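Local coordinates for flagellar biosynthesis protein FlhA (Bacillus subtilis, PDB 3MIX) that takes part in flagellar protein export, providing, probably through the cytosolic domain described here, the adaptor for delivering late building blocks to the type III secretion system, at residues A[322-326]-A[377-381]; A[346-350]-A[362-367]; A[226-230]-A[258-264]; A[242-247]-A[263-268]. All blocks are in the same frame, centred on the assembly; numbering follows the deposited sequence.

Contact 1 of 4, residues A[322-326]-A[377-381]; sequences SVAKE and IGVVD
Glu326 comes down from the helix onto the backbone of Gly378 and Val379. From CB the chain turns twice: CG stands anti to the carbonyl carbon (chi1 -59°) and the next bond bends again (chi2 -62°), which folds the acid back against the backbone of these two residues. CG skirts Val380, CD lies 3.8 Å from Gly378 CA, and OE2, at the tip, approaches that same Gly378 CA to 3.2 Å while standing 2.9 Å from Val379 N. Glycine suits this place because its bare CA lets the carboxylate come so close. Putting an alanine in place of Glu326 would probably open a gap over Gly378 and remove the carboxylate lying along this part of the backbone. One turn earlier the contact is apolar: Val323 CG2 and Val380 CG2 meet at 3.7 Å, two compact branched residues fitting where helix and strand run close. Ser322 is small enough for the chain end to lie over it, its CB 3.9 Å from Val380 CG1 and its OG against the backbone of Asp381; that hydroxyl is already bonded to Ser318 O within its own helix, and the Asp381 carboxylate turns to Ser289. Gly378 and Val380 bond through their backbones to strand 283-288, so this is alpha/beta packing, with helix 313-332 laid against the outer strand 379-380 of a three-stranded parallel sheet.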
loop_
_atom_site.group_PDB
_atom_site.type_symbol
_atom_site.label_atom_id
_atom_site.label_comp_id
_atom_site.label_asym_id
_atom_site.label_seq_id
_atom_site.Cartn_x
_atom_site.Cartn_y
_atom_site.Cartn_z
ATOM N N SER A 322 16.874 6.113 17.756
ATOM C CA SER A 322 17.794 6.896 16.920
ATOM C C SER A 322 17.023 7.388 15.697
ATOM O O SER A 322 17.017 8.589 15.405
ATOM C CB SER A 322 19.009 6.078 16.464
ATOM O OG SER A 322 19.246 4.955 17.291
ATOM N N VAL A 323 16.362 6.442 15.012
ATOM C CA VAL A 323 15.461 6.715 13.895
ATOM C C VAL A 323 14.388 7.737 14.277
ATOM O O VAL A 323 14.160 8.696 13.544
ATOM C CB VAL A 323 14.778 5.405 13.375
ATOM C CG1 VAL A 323 13.547 5.711 12.522
ATOM C CG2 VAL A 323 15.765 4.537 12.603
ATOM N N ALA A 324 13.745 7.525 15.426
ATOM C CA ALA A 324 12.650 8.383 15.896
ATOM C C ALA A 324 13.075 9.828 16.159
ATOM O O ALA A 324 12.344 10.764 15.827
ATOM C CB ALA A 324 12.000 7.787 17.144
ATOM N N LYS A 325 14.252 9.999 16.754
ATOM C CA LYS A 325 14.775 11.322 17.085
ATOM C C LYS A 325 15.234 12.056 15.827
ATOM O O LYS A 325 15.047 13.269 15.702
ATOM C CB LYS A 325 15.932 11.201 18.077
ATOM C CG LYS A 325 16.345 12.523 18.726
ATOM C CD LYS A 325 17.798 12.496 19.172
ATOM C CE LYS A 325 18.752 12.731 18.004
ATOM N NZ LYS A 325 20.178 12.789 18.446
ATOM N N GLU A 326 15.831 11.308 14.900
ATOM C CA GLU A 326 16.306 11.870 13.636
ATOM C C GLU A 326 15.149 12.257 12.735
ATOM O O GLU A 326 15.204 13.280 12.054
ATOM C CB GLU A 326 17.230 10.891 12.906
ATOM C CG GLU A 326 18.467 10.472 13.687
ATOM C CD GLU A 326 19.401 11.628 14.013
ATOM O OE1 GLU A 326 18.952 12.636 14.604
ATOM O OE2 GLU A 326 20.601 11.513 13.691
ATOM N N ILE A 377 21.358 14.646 7.253
ATOM C CA ILE A 377 20.971 15.671 8.217
ATOM C C ILE A 377 20.994 15.052 9.612
ATOM O O ILE A 377 21.162 15.744 10.621
ATOM C CB ILE A 377 19.571 16.253 7.877
ATOM C CG1 ILE A 377 19.683 17.287 6.753
ATOM C CG2 ILE A 377 18.915 16.912 9.093
ATOM C CD1 ILE A 377 19.557 16.713 5.364
ATOM N N GLY A 378 20.824 13.736 9.644
ATOM C CA GLY A 378 20.964 12.945 10.854
ATOM C C GLY A 378 21.571 11.602 10.502
ATOM O O GLY A 378 21.381 11.099 9.394
ATOM N N VAL A 379 22.328 11.030 11.431
ATOM C CA VAL A 379 22.871 9.688 11.243
ATOM C C VAL A 379 22.343 8.779 12.351
ATOM O O VAL A 379 22.611 9.012 13.538
ATOM C CB VAL A 379 24.424 9.671 11.200
ATOM C CG1 VAL A 379 24.938 8.249 10.981
ATOM C CG2 VAL A 379 24.949 10.590 10.098
ATOM N N VAL A 380 21.582 7.762 11.945
ATOM C CA VAL A 380 21.008 6.761 12.854
ATOM C C VAL A 380 22.120 5.979 13.559
ATOM O O VAL A 380 22.974 5.381 12.896
ATOM C CB VAL A 380 20.039 5.790 12.086
ATOM C CG1 VAL A 380 19.667 4.573 12.930
ATOM C CG2 VAL A 380 18.783 6.531 11.637
ATOM N N ASP A 381 22.100 6.009 14.894
ATOM C CA ASP A 381 23.093 5.335 15.743
ATOM C C ASP A 381 22.419 4.244 16.574
ATOM O O ASP A 381 22.746 4.026 17.743
ATOM C CB ASP A 381 23.800 6.344 16.664
ATOM C CG ASP A 381 25.198 6.738 16.168
ATOM O OD1 ASP A 381 25.668 6.170 15.155
ATOM O OD2 ASP A 381 25.831 7.621 16.801
#

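Contact 2 of 4, residues A[346-350]-A[362-367]; sequences RMYVK and VLSYNE
Arg346 leaves its helix with CG anti to the backbone N (chi1 -168°), and a kink at the next bond (chi2 -126°) swings the guanidinium across the strand beside Val362. NE then donates to Val362 O over 3.0 Å, a bent bond in which the donor lies above the carbonyl plane. On the way CG packs against Ser364 CB at 3.9 Å, where a small residue leaves room for the arginine stem. The two elements belong to a beta-alpha-beta unit: helix 343-353 leads from strand 339-341 back to strand 362-364, and the axes of 346-350 and 362-364 run nearly antiparallel (173°). Beneath the charges the crossover is sealed by Val362, whose beta-branched side chain suits a strand and offers a methyl to each of two neighbours, CG1 to Val349 CG1 at 3.9 Å and CG2 to Lys350 CD at 4.0 Å. The lysine's NZ reaches on to Pro358 O. The turn after the strand brings Glu367 round, and its extended side chain lets OE1 receive Ser364 N over 3.1 Å, from above the carboxylate plane, while OE2 and the guanidinium form only a long, charge-based pair. Stronger ionic partners lie outside: Glu262 meets Arg346 NH2, Glu233 the less surely placed NH1, and Arg265 pairs with Glu367.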
loop_
_atom_site.group_PDB
_atom_site.type_symbol
_atom_site.label_atom_id
_atom_site.label_comp_id
_atom_site.label_asym_id
_atom_site.label_seq_id
_atom_site.Cartn_x
_atom_site.Cartn_y
_atom_site.Cartn_z
ATOM N N ARG A 346 18.946 -3.084 3.449
ATOM C CA ARG A 346 17.720 -2.320 3.202
ATOM C C ARG A 346 16.412 -3.022 3.567
ATOM O O ARG A 346 15.596 -2.486 4.322
ATOM C CB ARG A 346 17.688 -1.922 1.741
ATOM C CG ARG A 346 16.645 -0.916 1.430
ATOM C CD ARG A 346 15.780 -1.440 0.313
ATOM N NE ARG A 346 14.466 -0.879 0.500
ATOM C CZ ARG A 346 13.366 -1.543 0.806
ATOM N NH1 ARG A 346 12.275 -0.840 0.976
ATOM N NH2 ARG A 346 13.329 -2.864 0.909
ATOM N N MET A 347 16.214 -4.212 3.012
ATOM C CA MET A 347 15.029 -5.012 3.285
ATOM C C MET A 347 14.885 -5.338 4.788
ATOM O O MET A 347 13.783 -5.327 5.327
ATOM C CB MET A 347 15.035 -6.269 2.403
ATOM C CG MET A 347 14.624 -7.552 3.088
ATOM S SD MET A 347 14.434 -8.953 1.959
ATOM C CE MET A 347 16.095 -9.131 1.312
ATOM N N TYR A 348 15.999 -5.574 5.466
ATOM C CA TYR A 348 15.954 -5.881 6.901
ATOM C C TYR A 348 15.685 -4.661 7.784
ATOM O O TYR A 348 14.966 -4.762 8.774
ATOM C CB TYR A 348 17.222 -6.616 7.328
ATOM C CG TYR A 348 17.411 -7.930 6.599
ATOM C CD1 TYR A 348 16.651 -9.054 6.943
ATOM C CD2 TYR A 348 18.325 -8.045 5.548
ATOM C CE1 TYR A 348 16.810 -10.261 6.278
ATOM C CE2 TYR A 348 18.490 -9.251 4.870
ATOM C CZ TYR A 348 17.729 -10.351 5.245
ATOM O OH TYR A 348 17.885 -11.547 4.594
ATOM N N VAL A 349 16.252 -3.512 7.416
ATOM C CA VAL A 349 15.974 -2.253 8.113
ATOM C C VAL A 349 14.471 -1.982 8.072
ATOM O O VAL A 349 13.863 -1.614 9.088
ATOM C CB VAL A 349 16.743 -1.052 7.483
ATOM C CG1 VAL A 349 16.355 0.265 8.147
ATOM C CG2 VAL A 349 18.242 -1.267 7.563
ATOM N N LYS A 350 13.887 -2.196 6.892
ATOM C CA LYS A 350 12.456 -2.002 6.670
ATOM C C LYS A 350 11.579 -2.899 7.543
ATOM O O LYS A 350 10.625 -2.422 8.169
ATOM C CB LYS A 350 12.111 -2.174 5.182
ATOM C CG LYS A 350 10.650 -1.931 4.862
ATOM C CD LYS A 350 10.274 -0.477 5.008
ATOM C CE LYS A 350 8.766 -0.303 4.987
ATOM N NZ LYS A 350 8.402 1.143 5.108
ATOM N N VAL A 362 12.314 3.615 3.315
ATOM C CA VAL A 362 13.664 3.115 3.496
ATOM C C VAL A 362 14.213 2.770 2.123
ATOM O O VAL A 362 13.756 1.829 1.471
ATOM C CB VAL A 362 13.697 1.898 4.447
ATOM C CG1 VAL A 362 15.123 1.398 4.655
ATOM C CG2 VAL A 362 13.073 2.270 5.767
ATOM N N LEU A 363 15.181 3.558 1.678
ATOM C CA LEU A 363 15.742 3.388 0.344
ATOM C C LEU A 363 17.136 2.802 0.407
ATOM O O LEU A 363 17.790 2.876 1.439
ATOM C CB LEU A 363 15.767 4.722 -0.404
ATOM C CG LEU A 363 14.438 5.454 -0.611
ATOM C CD1 LEU A 363 14.676 6.682 -1.488
ATOM C CD2 LEU A 363 13.337 4.530 -1.203
ATOM N N SER A 364 17.576 2.203 -0.689
ATOM C CA SER A 364 18.976 1.853 -0.841
ATOM C C SER A 364 19.660 2.801 -1.854
ATOM O O SER A 364 18.992 3.395 -2.708
ATOM C CB SER A 364 19.141 0.379 -1.212
ATOM O OG SER A 364 19.197 0.188 -2.607
ATOM N N TYR A 365 20.980 2.940 -1.742
ATOM C CA TYR A 365 21.746 3.855 -2.598
ATOM C C TYR A 365 21.546 3.550 -4.069
ATOM O O TYR A 365 21.525 4.458 -4.894
ATOM C CB TYR A 365 23.247 3.800 -2.268
ATOM C CG TYR A 365 23.572 3.948 -0.800
ATOM C CD1 TYR A 365 23.228 5.105 -0.101
ATOM C CD2 TYR A 365 24.230 2.935 -0.111
ATOM C CE1 TYR A 365 23.522 5.250 1.259
ATOM C CE2 TYR A 365 24.535 3.070 1.246
ATOM C CZ TYR A 365 24.173 4.228 1.926
ATOM O OH TYR A 365 24.468 4.360 3.270
ATOM N N ASN A 366 21.386 2.267 -4.387
ATOM C CA ASN A 366 21.200 1.806 -5.763
ATOM C C ASN A 366 19.784 2.004 -6.325
ATOM O O ASN A 366 19.481 1.552 -7.443
ATOM C CB ASN A 366 21.603 0.332 -5.875
ATOM C CG ASN A 366 23.112 0.123 -5.842
ATOM O OD1 ASN A 366 23.581 -1.010 -5.971
ATOM N ND2 ASN A 366 23.882 1.206 -5.667
ATOM N N GLU A 367 18.922 2.658 -5.546
ATOM C CA GLU A 367 17.557 2.963 -5.974
ATOM C C GLU A 367 17.456 4.446 -6.285
ATOM O O GLU A 367 16.487 4.903 -6.884
ATOM C CB GLU A 367 16.525 2.528 -4.917
ATOM C CG GLU A 367 16.617 1.033 -4.550
ATOM C CD GLU A 367 15.735 0.634 -3.391
ATOM O OE1 GLU A 367 15.294 1.518 -2.622
ATOM O OE2 GLU A 367 15.477 -0.581 -3.239
#

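Contact 3 of 4, residues A[226-230]-A[258-264]; sequences VLAKL and DLLTEYT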
loop_
_atom_site.group_PDB
_atom_site.type_symbol
_atom_site.label_atom_id
_atom_site.label_comp_id
_atom_site.label_asym_id
_atom_site.label_seq_id
_atom_site.Cartn_x
_atom_site.Cartn_y
_atom_site.Cartn_z
ATOM N N VAL A 226 5.531 -10.334 -5.239
ATOM C CA VAL A 226 6.407 -9.226 -5.616
ATOM C C VAL A 226 5.617 -7.935 -5.780
ATOM O O VAL A 226 5.989 -6.897 -5.204
ATOM C CB VAL A 226 7.253 -9.550 -6.884
ATOM C CG1 VAL A 226 8.054 -8.297 -7.363
ATOM C CG2 VAL A 226 8.151 -10.781 -6.603
ATOM N N LEU A 227 4.506 -8.008 -6.517
ATOM C CA LEU A 227 3.659 -6.840 -6.701
ATOM C C LEU A 227 3.108 -6.287 -5.377
ATOM O O LEU A 227 3.081 -5.064 -5.196
ATOM C CB LEU A 227 2.516 -7.116 -7.678
ATOM C CG LEU A 227 2.904 -7.610 -9.084
ATOM C CD1 LEU A 227 1.636 -7.760 -9.922
ATOM C CD2 LEU A 227 3.864 -6.615 -9.754
ATOM N N ALA A 228 2.714 -7.177 -4.470
ATOM C CA ALA A 228 2.211 -6.747 -3.177
ATOM C C ALA A 228 3.312 -6.090 -2.356
ATOM O O ALA A 228 3.066 -5.131 -1.669
ATOM C CB ALA A 228 1.507 -7.962 -2.336
ATOM N N LYS A 229 4.512 -6.634 -2.420
ATOM C CA LYS A 229 5.637 -6.066 -1.699
ATOM C C LYS A 229 6.045 -4.675 -2.251
ATOM O O LYS A 229 6.390 -3.780 -1.485
ATOM C CB LYS A 229 6.805 -7.059 -1.700
ATOM C CG LYS A 229 7.845 -6.661 -0.679
ATOM C CD LYS A 229 8.499 -7.833 0.021
ATOM C CE LYS A 229 9.289 -7.301 1.214
ATOM N NZ LYS A 229 10.350 -8.253 1.628
ATOM N N LEU A 230 5.974 -4.496 -3.573
ATOM C CA LEU A 230 6.124 -3.176 -4.163
ATOM C C LEU A 230 5.052 -2.194 -3.653
ATOM O O LEU A 230 5.396 -1.108 -3.145
ATOM C CB LEU A 230 6.157 -3.245 -5.705
ATOM C CG LEU A 230 7.396 -3.997 -6.269
ATOM C CD1 LEU A 230 7.243 -4.302 -7.764
ATOM C CD2 LEU A 230 8.742 -3.230 -6.007
ATOM N N ASP A 258 10.984 -12.066 -1.607
ATOM C CA ASP A 258 11.757 -11.001 -0.959
ATOM C C ASP A 258 12.955 -10.531 -1.816
ATOM O O ASP A 258 13.137 -9.339 -2.014
ATOM C CB ASP A 258 12.211 -11.444 0.441
ATOM C CG ASP A 258 11.037 -11.534 1.433
ATOM O OD1 ASP A 258 10.149 -10.645 1.411
ATOM O OD2 ASP A 258 10.999 -12.500 2.229
ATOM N N LEU A 259 13.758 -11.472 -2.321
ATOM C CA LEU A 259 14.918 -11.119 -3.155
ATOM C C LEU A 259 14.515 -10.569 -4.532
ATOM O O LEU A 259 15.114 -9.597 -5.021
ATOM C CB LEU A 259 15.881 -12.304 -3.305
ATOM C CG LEU A 259 16.701 -12.647 -2.047
ATOM C CD1 LEU A 259 17.422 -13.961 -2.226
ATOM C CD2 LEU A 259 17.703 -11.525 -1.668
ATOM N N LEU A 260 13.494 -11.175 -5.142
ATOM C CA LEU A 260 13.015 -10.692 -6.421
ATOM C C LEU A 260 12.571 -9.245 -6.322
ATOM O O LEU A 260 12.759 -8.480 -7.284
ATOM C CB LEU A 260 11.909 -11.584 -7.014
ATOM C CG LEU A 260 12.414 -12.968 -7.504
ATOM C CD1 LEU A 260 11.231 -13.874 -7.868
ATOM C CD2 LEU A 260 13.402 -12.881 -8.669
ATOM N N THR A 261 12.019 -8.855 -5.164
ATOM C CA THR A 261 11.589 -7.489 -5.030
ATOM C C THR A 261 12.715 -6.485 -4.804
ATOM O O THR A 261 12.633 -5.369 -5.332
ATOM C CB THR A 261 10.217 -7.232 -4.239
ATOM O OG1 THR A 261 10.380 -6.308 -3.150
ATOM C CG2 THR A 261 9.453 -8.458 -3.900
ATOM N N GLU A 262 13.798 -6.896 -4.133
ATOM C CA GLU A 262 14.996 -6.045 -4.039
ATOM C C GLU A 262 15.564 -5.736 -5.442
ATOM O O GLU A 262 15.840 -4.594 -5.763
ATOM C CB GLU A 262 16.072 -6.629 -3.089
ATOM C CG GLU A 262 15.681 -6.651 -1.585
ATOM C CD GLU A 262 14.994 -5.348 -1.093
ATOM O OE1 GLU A 262 15.683 -4.314 -0.924
ATOM O OE2 GLU A 262 13.763 -5.369 -0.831
ATOM N N TYR A 263 15.684 -6.749 -6.291
ATOM C CA TYR A 263 16.156 -6.549 -7.668
ATOM C C TYR A 263 15.217 -5.690 -8.476
ATOM O O TYR A 263 15.654 -4.885 -9.293
ATOM C CB TYR A 263 16.350 -7.881 -8.397
ATOM C CG TYR A 263 17.237 -8.843 -7.684
ATOM C CD1 TYR A 263 18.454 -8.437 -7.155
ATOM C CD2 TYR A 263 16.878 -10.182 -7.570
ATOM C CE1 TYR A 263 19.288 -9.345 -6.488
ATOM C CE2 TYR A 263 17.685 -11.095 -6.893
ATOM C CZ TYR A 263 18.886 -10.671 -6.368
ATOM O OH TYR A 263 19.692 -11.587 -5.716
ATOM N N THR A 264 13.917 -5.876 -8.264
ATOM C CA THR A 264 12.919 -5.087 -8.992
ATOM C C THR A 264 12.968 -3.619 -8.559
ATOM O O THR A 264 12.989 -2.726 -9.407
ATOM C CB THR A 264 11.508 -5.697 -8.845
ATOM O OG1 THR A 264 11.519 -7.055 -9.334
ATOM C CG2 THR A 264 10.497 -4.908 -9.626
#
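The carboxylate of Asp258 brings its OD1 to Lys229 NZ in a salt bridge modelled at 2.4 Å, so short that the exact length is doubtful. The two side chains cross at about a right angle. The second flat group, the Tyr263 ring, takes no part across the interface; one face lies over Leu259 O, offset toward the rim, and the ring stacks with Tyr250. Lysine suits its place because its stem is as useful as its charge. CG anti to the backbone N (chi1 -166°) sends the chain over Thr261, with Lys229 CG 3.6 Å from Thr261 OG1, before NZ arrives at the acid; Glu262, farther off and itself paired with Arg346, probably adds little to the negative field there. Thr261 fills the closest approach: its methyl CG2 sits 3.6 Å from Val226 CA and 3.7 Å from Val226 CG1. Leu260 CB borders the other valine methyl, CG2, at 3.9 Å. One turn on, Leu230 CD1 lies 3.8 Å from Thr264 CG2. This threonine can be buried because its OG1 donates to Leu260 O, which also receives Thr264 N from the opposite face of its plane. The segments 226-230 and 258-264, on helices 220-232 and 257-267, cross at -58°, a value consistent with ridges-into-grooves packing of rows of residues four apart, such as Val226 with Leu230 and Leu260 with Thr264.

Contact 4 of 4, residues A[242-247]-A[263-268]; sequences TIFETL and YTRQAL
Helix 242-247 and helix 263-267 run in largely opposed directions, 133° apart with axes 9.2 Å from each other, and come nearest at Ile243 and Thr264. Thr246 stands in the middle and uses both branches. Its methyl CG2, anti to the backbone N, points across to the neighbouring helix and rests 3.5 Å from Tyr263 O, with Tyr263 CB close by. Its hydroxyl turns back instead: OG1 donates to Thr242 O over 2.8 Å, from above the carbonyl plane, and that oxygen takes Thr246 N from the opposite face. A buried polar atom is thus satisfied within its own helix, while the same hydroxyl oxygen also sits tightly against Ala267, with Thr246 OG1 only 3.1 Å from Ala267 CB; the small alanine suits this tight spot. With an alanine at the place of Thr246, both branches go, and the loss is likely to leave a gap between the Tyr263 carbonyl and the Ala267 methyl. A turn earlier Thr242 CG2 covers Ala267, lying 3.7 Å from its O. Beside it, Ile243, beta-branched and fairly stiff, supplies a broad apolar surface, CG1 touching Thr264 CG2 at 3.7 Å and Leu268 CD1 at 4.0 Å. Leu268 lies where helix 257-267 ends and the next is about to begin. The consecutive helices 240-250 and 257-267, joined by a short connection, form a helix-loop-helix pair crossing at a wide antiparallel angle within the helical part of the cytosolic domain.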
loop_
_atom_site.group_PDB
_atom_site.type_symbol
_atom_site.label_atom_id
_atom_site.label_comp_id
_atom_site.label_asym_id
_atom_site.label_seq_id
_atom_site.Cartn_x
_atom_site.Cartn_y
_atom_site.Cartn_z
ATOM N N THR A 242 9.460 -3.319 -17.130
ATOM C CA THR A 242 10.692 -3.361 -16.367
ATOM C C THR A 242 10.584 -4.391 -15.244
ATOM O O THR A 242 11.516 -5.155 -15.062
ATOM C CB THR A 242 11.101 -1.972 -15.846
ATOM O OG1 THR A 242 11.317 -1.094 -16.971
ATOM C CG2 THR A 242 12.400 -2.047 -14.964
ATOM N N ILE A 243 9.450 -4.413 -14.523
ATOM C CA ILE A 243 9.204 -5.437 -13.494
ATOM C C ILE A 243 9.414 -6.855 -14.041
ATOM O O ILE A 243 10.195 -7.618 -13.478
ATOM C CB ILE A 243 7.812 -5.278 -12.779
ATOM C CG1 ILE A 243 7.773 -3.974 -11.960
ATOM C CG2 ILE A 243 7.467 -6.518 -11.902
ATOM C CD1 ILE A 243 6.328 -3.517 -11.589
ATOM N N PHE A 244 8.750 -7.172 -15.150
ATOM C CA PHE A 244 8.855 -8.498 -15.757
ATOM C C PHE A 244 10.226 -8.834 -16.386
ATOM O O PHE A 244 10.655 -9.995 -16.330
ATOM C CB PHE A 244 7.698 -8.754 -16.740
ATOM C CG PHE A 244 6.447 -9.282 -16.059
ATOM C CD1 PHE A 244 5.702 -8.468 -15.203
ATOM C CD2 PHE A 244 6.044 -10.602 -16.244
ATOM C CE1 PHE A 244 4.577 -8.955 -14.583
ATOM C CE2 PHE A 244 4.907 -11.091 -15.623
ATOM C CZ PHE A 244 4.178 -10.280 -14.790
ATOM N N GLU A 245 10.915 -7.834 -16.937
ATOM C CA GLU A 245 12.282 -8.040 -17.462
ATOM C C GLU A 245 13.216 -8.418 -16.295
ATOM O O GLU A 245 14.074 -9.302 -16.417
ATOM C CB GLU A 245 12.794 -6.814 -18.277
ATOM C CG GLU A 245 12.019 -6.595 -19.581
ATOM C CD GLU A 245 12.587 -5.484 -20.509
ATOM O OE1 GLU A 245 13.357 -4.624 -20.031
ATOM O OE2 GLU A 245 12.250 -5.470 -21.729
ATOM N N THR A 246 13.012 -7.765 -15.158
ATOM C CA THR A 246 13.789 -8.086 -13.950
ATOM C C THR A 246 13.445 -9.497 -13.448
ATOM O O THR A 246 14.343 -10.289 -13.133
ATOM C CB THR A 246 13.544 -7.048 -12.802
ATOM O OG1 THR A 246 13.606 -5.716 -13.333
ATOM C CG2 THR A 246 14.586 -7.198 -11.727
ATOM N N LEU A 247 12.160 -9.813 -13.426
ATOM C CA LEU A 247 11.739 -11.154 -13.044
ATOM C C LEU A 247 12.296 -12.211 -14.004
ATOM O O LEU A 247 12.654 -13.295 -13.544
ATOM C CB LEU A 247 10.210 -11.277 -12.929
ATOM C CG LEU A 247 9.557 -10.401 -11.846
ATOM C CD1 LEU A 247 8.015 -10.601 -11.842
ATOM C CD2 LEU A 247 10.177 -10.622 -10.426
ATOM N N TYR A 263 15.684 -6.749 -6.291
ATOM C CA TYR A 263 16.156 -6.549 -7.668
ATOM C C TYR A 263 15.217 -5.690 -8.476
ATOM O O TYR A 263 15.654 -4.885 -9.293
ATOM C CB TYR A 263 16.350 -7.881 -8.397
ATOM C CG TYR A 263 17.237 -8.843 -7.684
ATOM C CD1 TYR A 263 18.454 -8.437 -7.155
ATOM C CD2 TYR A 263 16.878 -10.182 -7.570
ATOM C CE1 TYR A 263 19.288 -9.345 -6.488
ATOM C CE2 TYR A 263 17.685 -11.095 -6.893
ATOM C CZ TYR A 263 18.886 -10.671 -6.368
ATOM O OH TYR A 263 19.692 -11.587 -5.716
ATOM N N THR A 264 13.917 -5.876 -8.264
ATOM C CA THR A 264 12.919 -5.087 -8.992
ATOM C C THR A 264 12.968 -3.619 -8.559
ATOM O O THR A 264 12.989 -2.726 -9.407
ATOM C CB THR A 264 11.508 -5.697 -8.845
ATOM O OG1 THR A 264 11.519 -7.055 -9.334
ATOM C CG2 THR A 264 10.497 -4.908 -9.626
ATOM N N ARG A 265 12.980 -3.365 -7.253
ATOM C CA ARG A 265 13.134 -1.992 -6.748
ATOM C C ARG A 265 14.374 -1.307 -7.379
ATOM O O ARG A 265 14.279 -0.186 -7.880
ATOM C CB ARG A 265 13.243 -1.991 -5.219
ATOM C CG ARG A 265 11.938 -2.386 -4.465
ATOM C CD ARG A 265 12.222 -2.493 -2.945
ATOM N NE ARG A 265 12.820 -1.261 -2.411
ATOM C CZ ARG A 265 12.115 -0.204 -2.016
ATOM N NH1 ARG A 265 10.783 -0.228 -2.045
ATOM N NH2 ARG A 265 12.738 0.876 -1.574
ATOM N N GLN A 266 15.516 -1.994 -7.402
ATOM C CA GLN A 266 16.730 -1.452 -8.043
ATOM C C GLN A 266 16.489 -1.147 -9.524
ATOM O O GLN A 266 16.832 -0.055 -10.020
ATOM C CB GLN A 266 17.913 -2.410 -7.877
ATOM C CG GLN A 266 19.261 -1.828 -8.340
ATOM C CD GLN A 266 20.397 -2.858 -8.349
ATOM O OE1 GLN A 266 21.372 -2.711 -9.094
ATOM N NE2 GLN A 266 20.275 -3.897 -7.526
ATOM N N ALA A 267 15.860 -2.080 -10.235
ATOM C CA ALA A 267 15.556 -1.852 -11.653
ATOM C C ALA A 267 14.657 -0.640 -11.865
ATOM O O ALA A 267 14.675 -0.025 -12.942
ATOM C CB ALA A 267 14.949 -3.095 -12.292
ATOM N N LEU A 268 13.915 -0.282 -10.823
ATOM C CA LEU A 268 12.957 0.831 -10.838
ATOM C C LEU A 268 13.546 2.127 -10.206
ATOM O O LEU A 268 12.812 3.003 -9.739
ATOM C CB LEU A 268 11.674 0.380 -10.095
ATOM C CG LEU A 268 10.765 -0.650 -10.799
ATOM C CD1 LEU A 268 9.567 -1.057 -9.940
ATOM C CD2 LEU A 268 10.249 -0.152 -12.144
#

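Overall arrangement
Contacts 3 and 4 come first along the chain and interlock, their segments alternating; both use helix 257-267, which packs on helix 220-232 at one place and on helix 240-250 at the other, the centres of the two contacts about 8 Å apart. Contact 2 follows, nested inside the longer loop that contact 1 closes between helix 313-332 and the C-terminal strand. Contact 2 lies about 12 Å from contact 3, centre to centre, and is tied to the helical group by salt bridges from Arg346 to Glu262 and from Glu367 to Arg265. Contact 1 lies about 16 Å from contact 2, centre to centre, without touching it. Helix 257-267 therefore joins the all-helical region to the alpha/beta region of this cytosolic domain.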